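Side-chain contacts in beta-glucosidase (Pseudoalteromonas sp., PDB 3F95), which acts as an exo-1,3/1,4-beta-glucanase, probably with beta-glucosidase activity, and is represented here by its extra C-terminal beta-sandwich domain: residues S33-T38 / Y54-R59; Q48-S53 / S162-D167; L90-D95 / L154-Q159. All coordinates share one frame; numbering follows the deposited sequence.

Contact 1: S33-T38 / Y54-R59; sequences SGASAT and YQEDGR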
ATOM      1  N   SER A  33     -12.829  -6.271  -2.983  1.00 15.53           N
ATOM      2  CA  SER A  33     -12.994  -5.317  -4.083  1.00 17.30           C
ATOM      3  C   SER A  33     -14.003  -4.198  -3.782  1.00 17.27           C
ATOM      4  O   SER A  33     -14.343  -3.413  -4.680  1.00 18.79           O
ATOM      5  CB  SER A  33     -13.376  -6.069  -5.352  1.00 18.11           C
ATOM      6  OG  SER A  33     -14.695  -6.572  -5.216  1.00 21.00           O
ATOM      7  N   GLY A  34     -14.433  -4.090  -2.520  1.00 16.30           N
ATOM      8  CA  GLY A  34     -15.417  -3.103  -2.128  1.00 16.91           C
ATOM      9  C   GLY A  34     -14.989  -2.153  -1.028  1.00 17.29           C
ATOM     10  O   GLY A  34     -13.810  -1.832  -0.894  1.00 17.99           O
ATOM     11  N   ALA A  35     -15.957  -1.703  -0.244  1.00 17.04           N
ATOM     12  CA  ALA A  35     -15.735  -0.631   0.756  1.00 16.75           C
ATOM     13  C   ALA A  35     -15.120  -1.147   2.079  1.00 16.43           C
ATOM     14  O   ALA A  35     -14.392  -0.433   2.786  1.00 16.38           O
ATOM     15  CB  ALA A  35     -17.044   0.047   1.018  1.00 17.52           C
ATOM     16  N   SER A  36     -15.428  -2.391   2.415  1.00 16.31           N
ATOM     17  CA  SER A  36     -14.966  -2.967   3.689  1.00 16.06           C
ATOM     18  C   SER A  36     -14.705  -4.462   3.488  1.00 15.42           C
ATOM     19  O   SER A  36     -15.271  -5.083   2.594  1.00 15.87           O
ATOM     20  CB  SER A  36     -16.001  -2.758   4.813  1.00 17.23           C
ATOM     21  OG  SER A  36     -17.228  -3.403   4.502  1.00 21.28           O
ATOM     22  N   ALA A  37     -13.881  -5.021   4.360  1.00 14.66           N
ATOM     23  CA  ALA A  37     -13.524  -6.424   4.319  1.00 15.07           C
ATOM     24  C   ALA A  37     -12.937  -6.809   5.665  1.00 15.29           C
ATOM     25  O   ALA A  37     -12.540  -5.948   6.431  1.00 14.24           O
ATOM     26  CB  ALA A  37     -12.507  -6.700   3.193  1.00 14.40           C
ATOM     27  N   THR A  38     -12.887  -8.117   5.933  1.00 15.49           N
ATOM     28  CA  THR A  38     -12.157  -8.658   7.077  1.00 16.67           C
ATOM     29  C   THR A  38     -11.241  -9.749   6.553  1.00 16.30           C
ATOM     30  O   THR A  38     -11.534 -10.369   5.507  1.00 16.04           O
ATOM     31  CB  THR A  38     -13.102  -9.311   8.135  1.00 17.94           C
ATOM     32  OG1 THR A  38     -13.631 -10.525   7.597  1.00 22.12           O
ATOM     33  CG2 THR A  38     -14.265  -8.391   8.459  1.00 18.82           C
ATOM     34  N   TYR A  54     -13.233  12.841  -1.314  1.00 19.30           N
ATOM     35  CA  TYR A  54     -14.616  12.478  -1.673  1.00 20.00           C
ATOM     36  C   TYR A  54     -15.118  11.483  -0.637  1.00 20.30           C
ATOM     37  O   TYR A  54     -14.313  11.020   0.203  1.00 22.28           O
ATOM     38  CB  TYR A  54     -14.678  11.833  -3.088  1.00 19.34           C
ATOM     39  CG  TYR A  54     -14.028  12.674  -4.138  1.00 20.51           C
ATOM     40  CD1 TYR A  54     -14.758  13.653  -4.824  1.00 20.67           C
ATOM     41  CD2 TYR A  54     -12.666  12.524  -4.433  1.00 21.17           C
ATOM     42  CE1 TYR A  54     -14.137  14.468  -5.768  1.00 21.45           C
ATOM     43  CE2 TYR A  54     -12.049  13.311  -5.364  1.00 21.28           C
ATOM     44  CZ  TYR A  54     -12.785  14.287  -6.034  1.00 20.95           C
ATOM     45  OH  TYR A  54     -12.143  15.047  -6.967  1.00 21.63           O
ATOM     46  N   GLN A  55     -16.412  11.157  -0.648  1.00 20.19           N
ATOM     47  CA  GLN A  55     -16.908  10.041   0.174  0.50 20.24           C
ATOM     48  C   GLN A  55     -16.236   8.752  -0.313  1.00 19.86           C
ATOM     49  O   GLN A  55     -16.203   8.470  -1.506  1.00 19.46           O
ATOM     50  CB  GLN A  55     -18.466   9.903   0.259  0.50 20.62           C
ATOM     51  CG  GLN A  55     -19.378  10.603  -0.812  0.50 22.23           C
ATOM     52  CD  GLN A  55     -20.866  10.135  -0.818  0.50 21.42           C
ATOM     53  OE1 GLN A  55     -21.555  10.182  -1.859  0.50 19.49           O
ATOM     54  NE2 GLN A  55     -21.362   9.699   0.343  0.50 23.64           N
ATOM     55  N   GLU A  56     -15.666   8.004   0.629  1.00 18.77           N
ATOM     56  CA  GLU A  56     -15.096   6.690   0.377  1.00 18.40           C
ATOM     57  C   GLU A  56     -13.942   6.588  -0.618  1.00 17.20           C
ATOM     58  O   GLU A  56     -13.767   5.522  -1.223  1.00 16.50           O
ATOM     59  CB  GLU A  56     -16.212   5.684   0.021  1.00 19.33           C
ATOM     60  CG  GLU A  56     -17.309   5.625   1.095  1.00 24.80           C
ATOM     61  CD  GLU A  56     -18.049   4.304   1.070  1.00 31.82           C
ATOM     62  OE1 GLU A  56     -18.512   3.911  -0.016  1.00 34.84           O
ATOM     63  OE2 GLU A  56     -18.175   3.655   2.133  1.00 37.39           O
ATOM     64  N   ASP A  57     -13.143   7.655  -0.784  1.00 14.76           N
ATOM     65  CA  ASP A  57     -12.000   7.557  -1.700  1.00 15.50           C
ATOM     66  C   ASP A  57     -10.749   6.934  -1.066  1.00 14.43           C
ATOM     67  O   ASP A  57      -9.760   6.704  -1.754  1.00 15.80           O
ATOM     68  CB  ASP A  57     -11.661   8.897  -2.382  1.00 15.29           C
ATOM     69  CG  ASP A  57     -11.222   9.962  -1.405  1.00 17.59           C
ATOM     70  OD1 ASP A  57     -11.556   9.853  -0.207  1.00 20.27           O
ATOM     71  OD2 ASP A  57     -10.565  10.923  -1.850  1.00 18.45           O
ATOM     72  N   GLY A  58     -10.806   6.650   0.237  1.00 14.11           N
ATOM     73  CA  GLY A  58      -9.677   6.031   0.942  1.00 12.37           C
ATOM     74  C   GLY A  58     -10.088   4.690   1.548  1.00 12.35           C
ATOM     75  O   GLY A  58     -11.273   4.374   1.643  1.00 12.10           O
ATOM     76  N   ARG A  59      -9.105   3.924   1.999  1.00 11.70           N
ATOM     77  CA  ARG A  59      -9.409   2.714   2.746  1.00 10.78           C
ATOM     78  C   ARG A  59      -8.583   2.739   4.010  1.00 11.40           C
ATOM     79  O   ARG A  59      -7.368   2.977   3.961  1.00 11.28           O
ATOM     80  CB  ARG A  59      -9.106   1.475   1.906  1.00 12.08           C
ATOM     81  CG  ARG A  59      -9.984   1.336   0.659  1.00 12.67           C
ATOM     82  CD  ARG A  59     -11.405   0.846   0.991  1.00 15.56           C
ATOM     83  NE  ARG A  59     -12.202   0.747  -0.245  1.00 15.25           N
ATOM     84  CZ  ARG A  59     -12.782   1.780  -0.853  1.00 16.01           C
ATOM     85  NH1 ARG A  59     -12.659   3.014  -0.358  1.00 12.83           N
ATOM     86  NH2 ARG A  59     -13.490   1.568  -1.968  1.00 17.14           N
TER
HETATM   87  O   HOH W   1     -11.909  -1.234  -2.949  1.00 16.87           O
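Gly34 O is gripped from two directions, by Arg59 NE at 3.1 Å and by water 1, which donates to it at 2.9 Å. The carbonyl lies in the 33-36 loop, where the chain of this galactose-binding-domain-like beta-sandwich passes from one sheet to the other. The arginine stands just after a type II turn (Tyr54 to Asp57) and a classic beta bulge, in which Asp57 and Gly58 both face Val50. The NE bond is somewhat bent (N-H...O 142°), and Gly34 O sits 25° out of the guanidinium plane, near its edge. Over one face of the same group comes Ala35 CA, 4.1 Å from Arg59 CZ, while Ala35 O rests against the aliphatic Arg59 CD. The chain folds at its second torsion (chi2 -76°), and with a further turn at the guanidinium end NH1 comes back to its own segment. Replacing Arg59 by alanine removes the whole guanidinium, which would probably leave Gly34 O without the donor that ties it to this segment, and Glu56 O and Gly58 O without the NH1 that links them. Trp20, Phe10 and Met47 touch the arginine as well, in keeping with its burial. At the solvent-exposed side, Glu56 OE2 only brushes Ala35 CB; its polar partner is Ser49 OG. Two carbonyls fix the rotation of the guanidinium: Arg59 NH1 donates to Glu56 O at 2.9 Å and to Gly58 O at 2.8 Å, both acceptors lying in the guanidinium plane although the nitrogen stands above each carbonyl plane.

Contact 2: Q48-S53 / S162-D167; sequences QSVNLS and SLAIAD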
ATOM      1  N   GLN A  48     -11.968  -0.671   6.150  1.00 13.77           N
ATOM      2  CA  GLN A  48     -13.151   0.192   6.135  0.50 14.80           C
ATOM      3  C   GLN A  48     -12.890   1.282   5.100  1.00 13.99           C
ATOM      4  O   GLN A  48     -11.754   1.474   4.683  1.00 16.09           O
ATOM      5  CB  GLN A  48     -13.295   0.911   7.471  0.50 14.79           C
ATOM      6  CG  GLN A  48     -13.799   0.132   8.658  0.50 17.42           C
ATOM      7  CD  GLN A  48     -13.898   1.042   9.879  0.50 17.63           C
ATOM      8  OE1 GLN A  48     -14.057   2.261   9.746  0.50 21.28           O
ATOM      9  NE2 GLN A  48     -13.790   0.460  11.068  0.50 21.09           N
ATOM     10  N   SER A  49     -13.927   2.002   4.665  1.00 14.22           N
ATOM     11  CA  SER A  49     -13.687   3.131   3.784  0.50 13.40           C
ATOM     12  C   SER A  49     -13.509   4.377   4.638  1.00 14.07           C
ATOM     13  O   SER A  49     -14.085   4.485   5.719  1.00 13.41           O
ATOM     14  CB  SER A  49     -14.831   3.315   2.799  0.50 14.10           C
ATOM     15  OG  SER A  49     -15.972   3.797   3.469  0.50 14.90           O
ATOM     16  N   VAL A  50     -12.729   5.319   4.129  1.00 13.83           N
ATOM     17  CA  VAL A  50     -12.546   6.615   4.789  1.00 14.31           C
ATOM     18  C   VAL A  50     -12.679   7.712   3.701  1.00 14.72           C
ATOM     19  O   VAL A  50     -12.609   7.431   2.491  1.00 14.79           O
ATOM     20  CB  VAL A  50     -11.170   6.722   5.497  1.00 13.71           C
ATOM     21  CG1 VAL A  50     -11.010   5.696   6.616  1.00 13.96           C
ATOM     22  CG2 VAL A  50     -10.019   6.614   4.520  1.00 16.90           C
ATOM     23  N   ASN A  51     -12.851   8.949   4.138  1.00 15.75           N
ATOM     24  CA  ASN A  51     -13.106  10.043   3.200  1.00 17.47           C
ATOM     25  C   ASN A  51     -11.930  11.000   3.210  1.00 18.59           C
ATOM     26  O   ASN A  51     -11.552  11.536   4.263  1.00 19.71           O
ATOM     27  CB  ASN A  51     -14.411  10.760   3.570  1.00 17.88           C
ATOM     28  CG  ASN A  51     -15.557   9.795   3.873  1.00 19.11           C
ATOM     29  OD1 ASN A  51     -15.803   8.823   3.144  1.00 17.31           O
ATOM     30  ND2 ASN A  51     -16.252  10.054   4.978  1.00 23.41           N
ATOM     31  N   LEU A  52     -11.302  11.175   2.058  1.00 18.50           N
ATOM     32  CA  LEU A  52     -10.218  12.125   1.951  1.00 19.17           C
ATOM     33  C   LEU A  52     -10.658  13.341   1.125  1.00 19.51           C
ATOM     34  O   LEU A  52     -10.844  14.415   1.676  1.00 19.57           O
ATOM     35  CB  LEU A  52      -8.985  11.462   1.374  1.00 18.79           C
ATOM     36  CG  LEU A  52      -7.742  12.343   1.177  1.00 22.39           C
ATOM     37  CD1 LEU A  52      -7.410  13.139   2.459  1.00 22.24           C
ATOM     38  CD2 LEU A  52      -6.574  11.487   0.764  1.00 21.14           C
ATOM     39  N   SER A  53     -10.809  13.158  -0.182  1.00 19.53           N
ATOM     40  CA  SER A  53     -11.253  14.235  -1.067  1.00 20.27           C
ATOM     41  C   SER A  53     -12.723  14.076  -1.427  1.00 20.21           C
ATOM     42  O   SER A  53     -13.386  15.057  -1.782  1.00 19.69           O
ATOM     43  CB  SER A  53     -10.391  14.272  -2.332  1.00 20.59           C
ATOM     44  OG  SER A  53      -9.070  14.688  -2.036  1.00 23.99           O
ATOM     45  N   SER A 162      -2.482   0.997  12.615  1.00 12.01           N
ATOM     46  CA  SER A 162      -3.661   1.579  11.999  0.50 11.41           C
ATOM     47  C   SER A 162      -3.250   2.683  11.021  1.00 12.87           C
ATOM     48  O   SER A 162      -2.560   3.652  11.395  1.00 12.63           O
ATOM     49  CB  SER A 162      -4.619   2.104  13.074  0.50 11.56           C
ATOM     50  OG  SER A 162      -5.776   2.644  12.479  0.50 13.93           O
ATOM     51  N   LEU A 163      -3.726   2.562   9.783  1.00 12.12           N
ATOM     52  CA  LEU A 163      -3.399   3.538   8.761  1.00 12.55           C
ATOM     53  C   LEU A 163      -4.486   3.545   7.711  1.00 13.02           C
ATOM     54  O   LEU A 163      -5.373   2.708   7.728  1.00 12.64           O
ATOM     55  CB  LEU A 163      -2.032   3.244   8.130  1.00 12.12           C
ATOM     56  CG  LEU A 163      -1.788   1.861   7.478  1.00 13.19           C
ATOM     57  CD1 LEU A 163      -2.544   1.625   6.174  1.00 14.10           C
ATOM     58  CD2 LEU A 163      -0.295   1.617   7.302  1.00 12.57           C
ATOM     59  N   ALA A 164      -4.394   4.508   6.806  1.00 13.04           N
ATOM     60  CA  ALA A 164      -5.325   4.585   5.689  1.00 13.23           C
ATOM     61  C   ALA A 164      -4.527   4.931   4.456  1.00 13.42           C
ATOM     62  O   ALA A 164      -3.473   5.549   4.558  1.00 12.63           O
ATOM     63  CB  ALA A 164      -6.366   5.605   5.944  1.00 14.08           C
ATOM     64  N   ILE A 165      -5.032   4.515   3.298  1.00 12.60           N
ATOM     65  CA  ILE A 165      -4.339   4.673   2.018  1.00 14.05           C
ATOM     66  C   ILE A 165      -5.340   5.252   1.018  1.00 13.42           C
ATOM     67  O   ILE A 165      -6.513   4.922   1.067  1.00 13.57           O
ATOM     68  CB  ILE A 165      -3.829   3.290   1.533  1.00 14.87           C
ATOM     69  CG1 ILE A 165      -2.673   2.806   2.431  1.00 17.58           C
ATOM     70  CG2 ILE A 165      -3.333   3.351   0.082  1.00 18.46           C
ATOM     71  CD1 ILE A 165      -2.474   1.288   2.367  1.00 20.08           C
ATOM     72  N   ALA A 166      -4.866   6.113   0.118  1.00 13.15           N
ATOM     73  CA  ALA A 166      -5.677   6.618  -0.976  1.00 13.31           C
ATOM     74  C   ALA A 166      -4.793   6.950  -2.172  1.00 13.24           C
ATOM     75  O   ALA A 166      -3.591   7.126  -2.023  1.00 12.88           O
ATOM     76  CB  ALA A 166      -6.429   7.858  -0.540  1.00 13.15           C
ATOM     77  N   ASP A 167      -5.408   7.052  -3.348  1.00 13.87           N
ATOM     78  CA  ASP A 167      -4.788   7.705  -4.502  1.00 14.64           C
ATOM     79  C   ASP A 167      -3.456   7.045  -4.866  1.00 14.52           C
ATOM     80  O   ASP A 167      -2.369   7.692  -4.901  1.00 16.35           O
ATOM     81  CB  ASP A 167      -4.589   9.211  -4.219  1.00 15.46           C
ATOM     82  CG  ASP A 167      -5.901  10.012  -4.167  1.00 18.62           C
ATOM     83  OD1 ASP A 167      -7.018   9.484  -4.407  1.00 22.66           O
ATOM     84  OD2 ASP A 167      -5.803  11.231  -3.891  1.00 21.42           O
TER
HETATM   85  O   HOH W   2      -7.184  13.343  -2.925  1.00 39.02           O
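Val50 is the first residue of 48-53 to touch 162-167. Its CG2 methyl meets Ala164 CB at 4.0 Å, and the CA atoms of the two residues are 7.6 Å apart. This methyl lies between the backbone N and the carbonyl carbon of its own residue, while CG1 is anti to the carbonyl carbon (chi1 -63°); with this rotation CG2 faces the alanine and CG1 is turned off to one side. Two residues on, past Asn51, Leu52 repeats the pattern against Ala166. With CG anti to the backbone N (chi1 179°), the leucine extends CD2 to 3.9 Å from Ala166 CB. The matching CA separation, 7.7 Å, shows that the two segments advance together in the same direction at a steady spacing. Both alanines point their single methyl at the incoming branch, so each of these links is a methyl-to-methyl van der Waals contact. The backbone at this point is pinned from the turn that follows: Leu52 N and Ser53 N are bonded to Asp57 OD1 and OD2 respectively. At Ser53 a water may bridge the segments: water 2 donates to Asp167 OD2 at 2.7 Å and lies 2.5 Å from Ser53 OG, short enough to be read with caution. The same carboxylate oxygen also forms a salt bridge with Lys91 NZ. Trp131, in a loop, touches both Leu52 and Ala164. Within the mixed sheet of the sandwich, strands 45-50 and 161-171 are not direct partners: strand 58-63 pairs antiparallel with each of them, so they run parallel across it, while strand 87-94 lies along the other edge of 161-171.

Contact 3: L90-D95 / L154-Q159; sequences LKMRID and LRITSQ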
ATOM      1  N   LEU A  90       1.403   7.266  -3.410  1.00 16.33           N
ATOM      2  CA  LEU A  90       0.171   7.016  -2.674  1.00 16.22           C
ATOM      3  C   LEU A  90       0.008   8.075  -1.600  1.00 15.99           C
ATOM      4  O   LEU A  90       0.977   8.720  -1.222  1.00 15.83           O
ATOM      5  CB  LEU A  90       0.185   5.614  -2.031  1.00 16.98           C
ATOM      6  CG  LEU A  90       1.184   5.356  -0.873  1.00 17.58           C
ATOM      7  CD1 LEU A  90       0.785   4.117  -0.041  1.00 22.56           C
ATOM      8  CD2 LEU A  90       2.580   5.191  -1.363  1.00 21.21           C
ATOM      9  N   LYS A  91      -1.211   8.281  -1.128  1.00 15.24           N
ATOM     10  CA  LYS A  91      -1.391   9.064   0.086  1.00 15.50           C
ATOM     11  C   LYS A  91      -1.588   8.080   1.246  1.00 15.10           C
ATOM     12  O   LYS A  91      -2.245   7.045   1.091  1.00 14.86           O
ATOM     13  CB  LYS A  91      -2.578  10.022  -0.047  1.00 15.58           C
ATOM     14  CG  LYS A  91      -2.388  11.032  -1.212  1.00 17.11           C
ATOM     15  CD  LYS A  91      -3.568  11.991  -1.328  1.00 17.59           C
ATOM     16  CE  LYS A  91      -3.330  13.022  -2.464  1.00 19.58           C
ATOM     17  NZ  LYS A  91      -3.296  12.321  -3.786  1.00 20.34           N
ATOM     18  N   MET A  92      -0.976   8.385   2.381  1.00 14.78           N
ATOM     19  CA  MET A  92      -1.097   7.522   3.570  1.00 14.57           C
ATOM     20  C   MET A  92      -1.268   8.395   4.804  1.00 14.03           C
ATOM     21  O   MET A  92      -0.715   9.510   4.862  1.00 12.84           O
ATOM     22  CB  MET A  92       0.142   6.644   3.699  1.00 14.06           C
ATOM     23  CG  MET A  92       0.106   5.666   4.886  1.00 15.47           C
ATOM     24  SD  MET A  92       1.607   4.730   5.120  1.00 16.87           S
ATOM     25  CE  MET A  92       1.493   3.598   3.733  1.00 17.63           C
ATOM     26  N   ARG A  93      -2.036   7.907   5.785  1.00 13.08           N
ATOM     27  CA  ARG A  93      -2.123   8.525   7.099  0.50 12.19           C
ATOM     28  C   ARG A  93      -1.907   7.392   8.107  1.00 14.21           C
ATOM     29  O   ARG A  93      -2.583   6.356   8.026  1.00 14.40           O
ATOM     30  CB  ARG A  93      -3.513   9.133   7.292  0.50 11.44           C
ATOM     31  CG  ARG A  93      -3.777   9.705   8.677  0.50 11.16           C
ATOM     32  CD  ARG A  93      -5.193  10.279   8.774  0.50 11.65           C
ATOM     33  NE  ARG A  93      -6.177   9.194   8.670  0.50 13.37           N
ATOM     34  CZ  ARG A  93      -7.489   9.343   8.505  0.50 15.72           C
ATOM     35  NH1 ARG A  93      -8.033  10.552   8.416  0.50 16.34           N
ATOM     36  NH2 ARG A  93      -8.265   8.266   8.425  0.50 14.41           N
ATOM     37  N   ILE A  94      -0.973   7.553   9.034  1.00 13.39           N
ATOM     38  CA  ILE A  94      -0.766   6.507  10.037  1.00 14.59           C
ATOM     39  C   ILE A  94      -1.344   7.026  11.340  1.00 15.67           C
ATOM     40  O   ILE A  94      -0.727   7.868  11.998  1.00 15.86           O
ATOM     41  CB  ILE A  94       0.720   6.131  10.175  1.00 14.95           C
ATOM     42  CG1 ILE A  94       1.262   5.666   8.805  1.00 14.18           C
ATOM     43  CG2 ILE A  94       0.927   5.031  11.284  1.00 15.50           C
ATOM     44  CD1 ILE A  94       2.754   5.272   8.867  1.00 14.90           C
ATOM     45  N   ASP A  95      -2.542   6.557  11.689  1.00 15.37           N
ATOM     46  CA  ASP A  95      -3.178   7.033  12.923  1.00 16.66           C
ATOM     47  C   ASP A  95      -2.759   6.278  14.181  1.00 16.93           C
ATOM     48  O   ASP A  95      -2.840   6.811  15.282  1.00 16.18           O
ATOM     49  CB  ASP A  95      -4.685   7.102  12.782  1.00 18.05           C
ATOM     50  CG  ASP A  95      -5.278   5.772  12.435  1.00 20.93           C
ATOM     51  OD1 ASP A  95      -4.963   5.243  11.346  1.00 24.82           O
ATOM     52  OD2 ASP A  95      -6.070   5.260  13.245  1.00 26.94           O
ATOM     53  N   LEU A 154       1.819  -3.174  -3.738  1.00 16.60           N
ATOM     54  CA  LEU A 154       2.306  -2.904  -2.392  1.00 17.32           C
ATOM     55  C   LEU A 154       1.882  -3.990  -1.407  1.00 16.52           C
ATOM     56  O   LEU A 154       0.849  -4.628  -1.575  1.00 15.86           O
ATOM     57  CB  LEU A 154       1.837  -1.524  -1.900  1.00 18.57           C
ATOM     58  CG  LEU A 154       0.404  -1.263  -1.481  1.00 19.21           C
ATOM     59  CD1 LEU A 154       0.131  -1.632  -0.021  1.00 22.51           C
ATOM     60  CD2 LEU A 154       0.041   0.229  -1.719  1.00 18.99           C
ATOM     61  N   ARG A 155       2.672  -4.172  -0.366  1.00 16.54           N
ATOM     62  CA  ARG A 155       2.343  -5.122   0.678  1.00 16.58           C
ATOM     63  C   ARG A 155       2.768  -4.495   1.996  1.00 16.16           C
ATOM     64  O   ARG A 155       3.904  -4.016   2.120  1.00 17.15           O
ATOM     65  CB  ARG A 155       3.079  -6.444   0.422  1.00 16.98           C
ATOM     66  CG  ARG A 155       2.827  -7.511   1.477  1.00 16.45           C
ATOM     67  CD  ARG A 155       3.789  -8.704   1.307  1.00 20.31           C
ATOM     68  NE  ARG A 155       3.775  -9.217  -0.045  1.00 25.46           N
ATOM     69  CZ  ARG A 155       4.838  -9.671  -0.701  1.00 24.74           C
ATOM     70  NH1 ARG A 155       6.047  -9.695  -0.136  1.00 27.04           N
ATOM     71  NH2 ARG A 155       4.680 -10.111  -1.934  1.00 25.90           N
ATOM     72  N   ILE A 156       1.850  -4.432   2.953  1.00 14.65           N
ATOM     73  CA  ILE A 156       2.182  -3.922   4.288  1.00 14.17           C
ATOM     74  C   ILE A 156       1.940  -5.057   5.286  1.00 14.56           C
ATOM     75  O   ILE A 156       0.854  -5.625   5.342  1.00 13.79           O
ATOM     76  CB  ILE A 156       1.331  -2.687   4.651  1.00 14.61           C
ATOM     77  CG1 ILE A 156       1.622  -1.549   3.639  1.00 14.41           C
ATOM     78  CG2 ILE A 156       1.617  -2.243   6.109  1.00 15.52           C
ATOM     79  CD1 ILE A 156       0.610  -0.420   3.713  1.00 13.18           C
ATOM     80  N   THR A 157       2.971  -5.371   6.053  1.00 14.51           N
ATOM     81  CA  THR A 157       2.924  -6.438   7.049  1.00 14.80           C
ATOM     82  C   THR A 157       3.209  -5.874   8.438  1.00 15.15           C
ATOM     83  O   THR A 157       4.174  -5.104   8.633  1.00 15.04           O
ATOM     84  CB  THR A 157       3.933  -7.543   6.680  1.00 14.04           C
ATOM     85  OG1 THR A 157       3.677  -7.987   5.337  1.00 15.91           O
ATOM     86  CG2 THR A 157       3.777  -8.733   7.633  1.00 16.51           C
ATOM     87  N   SER A 158       2.381  -6.267   9.406  1.00 14.98           N
ATOM     88  CA  SER A 158       2.519  -5.814  10.797  1.00 15.64           C
ATOM     89  C   SER A 158       1.669  -6.709  11.717  1.00 16.52           C
ATOM     90  O   SER A 158       0.930  -7.579  11.233  1.00 15.82           O
ATOM     91  CB  SER A 158       2.125  -4.331  10.925  1.00 14.51           C
ATOM     92  OG  SER A 158       2.462  -3.787  12.223  1.00 15.25           O
ATOM     93  N   GLN A 159       1.779  -6.503  13.029  1.00 17.48           N
ATOM     94  CA  GLN A 159       0.914  -7.193  13.999  1.00 19.13           C
ATOM     95  C   GLN A 159      -0.045  -6.218  14.647  1.00 18.38           C
ATOM     96  O   GLN A 159      -1.092  -6.600  15.166  1.00 19.15           O
ATOM     97  CB  GLN A 159       1.744  -7.854  15.110  1.00 19.61           C
ATOM     98  CG  GLN A 159       2.733  -8.869  14.622  1.00 25.31           C
ATOM     99  CD  GLN A 159       3.593  -9.416  15.737  1.00 30.95           C
ATOM    100  OE1 GLN A 159       4.692  -8.916  15.991  1.00 35.46           O
ATOM    101  NE2 GLN A 159       3.099 -10.443  16.414  1.00 32.85           N
TER
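The buried interior between the two sheets of the sandwich is bridged where Leu90 and Met92 of strand 87-94 meet Leu154 and Ile156 of strand 149-158. Met92 and Ile156 reach toward each other tip to tip, with Met92 CE 4.1 Å from Ile156 CD1. The methionine is stretched out through its first two torsions, CG being anti to the backbone N, and turns only at the last one (chi3 -73°), which sets the direction of its terminal methyl. Ile156 answers with its longer branch: CG1 is anti to the carbonyl carbon (chi1 -62°), and CD1 at the end of that branch makes the touch. Beside this pair, Leu90 CD1 approaches Leu154 CD2 at 4.3 Å, a looser meeting of branch ends. The backbones stay well apart, with CA atoms 10.2 Å from each other at Leu90 and Leu154 and 11.9 Å at Met92 and Ile156. Such separations, bridged by side chains alone, are the mark of face-to-face sheet packing in a beta-sandwich: strand 87-94 belongs to the mixed sheet and strand 149-158 to the antiparallel one. The register pairs 90 with 154 and 92 with 156, so the two strands run in the same general direction. Leu90 also packs on Leu134, Ile136 and Val168, Met92 on Leu134, Leu154 on Leu71, and Ile156 on Leu161 and Ile165. The residues in between face outward: Arg155 forms a salt bridge through NE with Asp152 OD2, and Arg93 lies against Trp131. Past Ile94 the chain turns a corner at Asp95, whose OD2 is hydrogen-bonded to Ser162 OG.

In the fold
From its N terminus the chain starts in the mixed sheet (6-8), passes through 18-24 and 29-32 of the antiparallel sheet and returns at 37-38; contact 1 closes the loop that comes back at 54-59. Contact 2 crosses it, since its first segment, 48-53, lies inside that loop and its second, 162-167, far beyond. Contact 3 nests within the long loop closed by contact 2 and comes in series after contact 1. Contacts 1 and 2 share neighbouring strands of the mixed sheet, their centres 7 Å apart, and strand 161-171 lies next to 87-94, linking contact 2 to contact 3. Contact 3 alone joins strands of opposing sheets, its centre about 15 Å from that of contact 1.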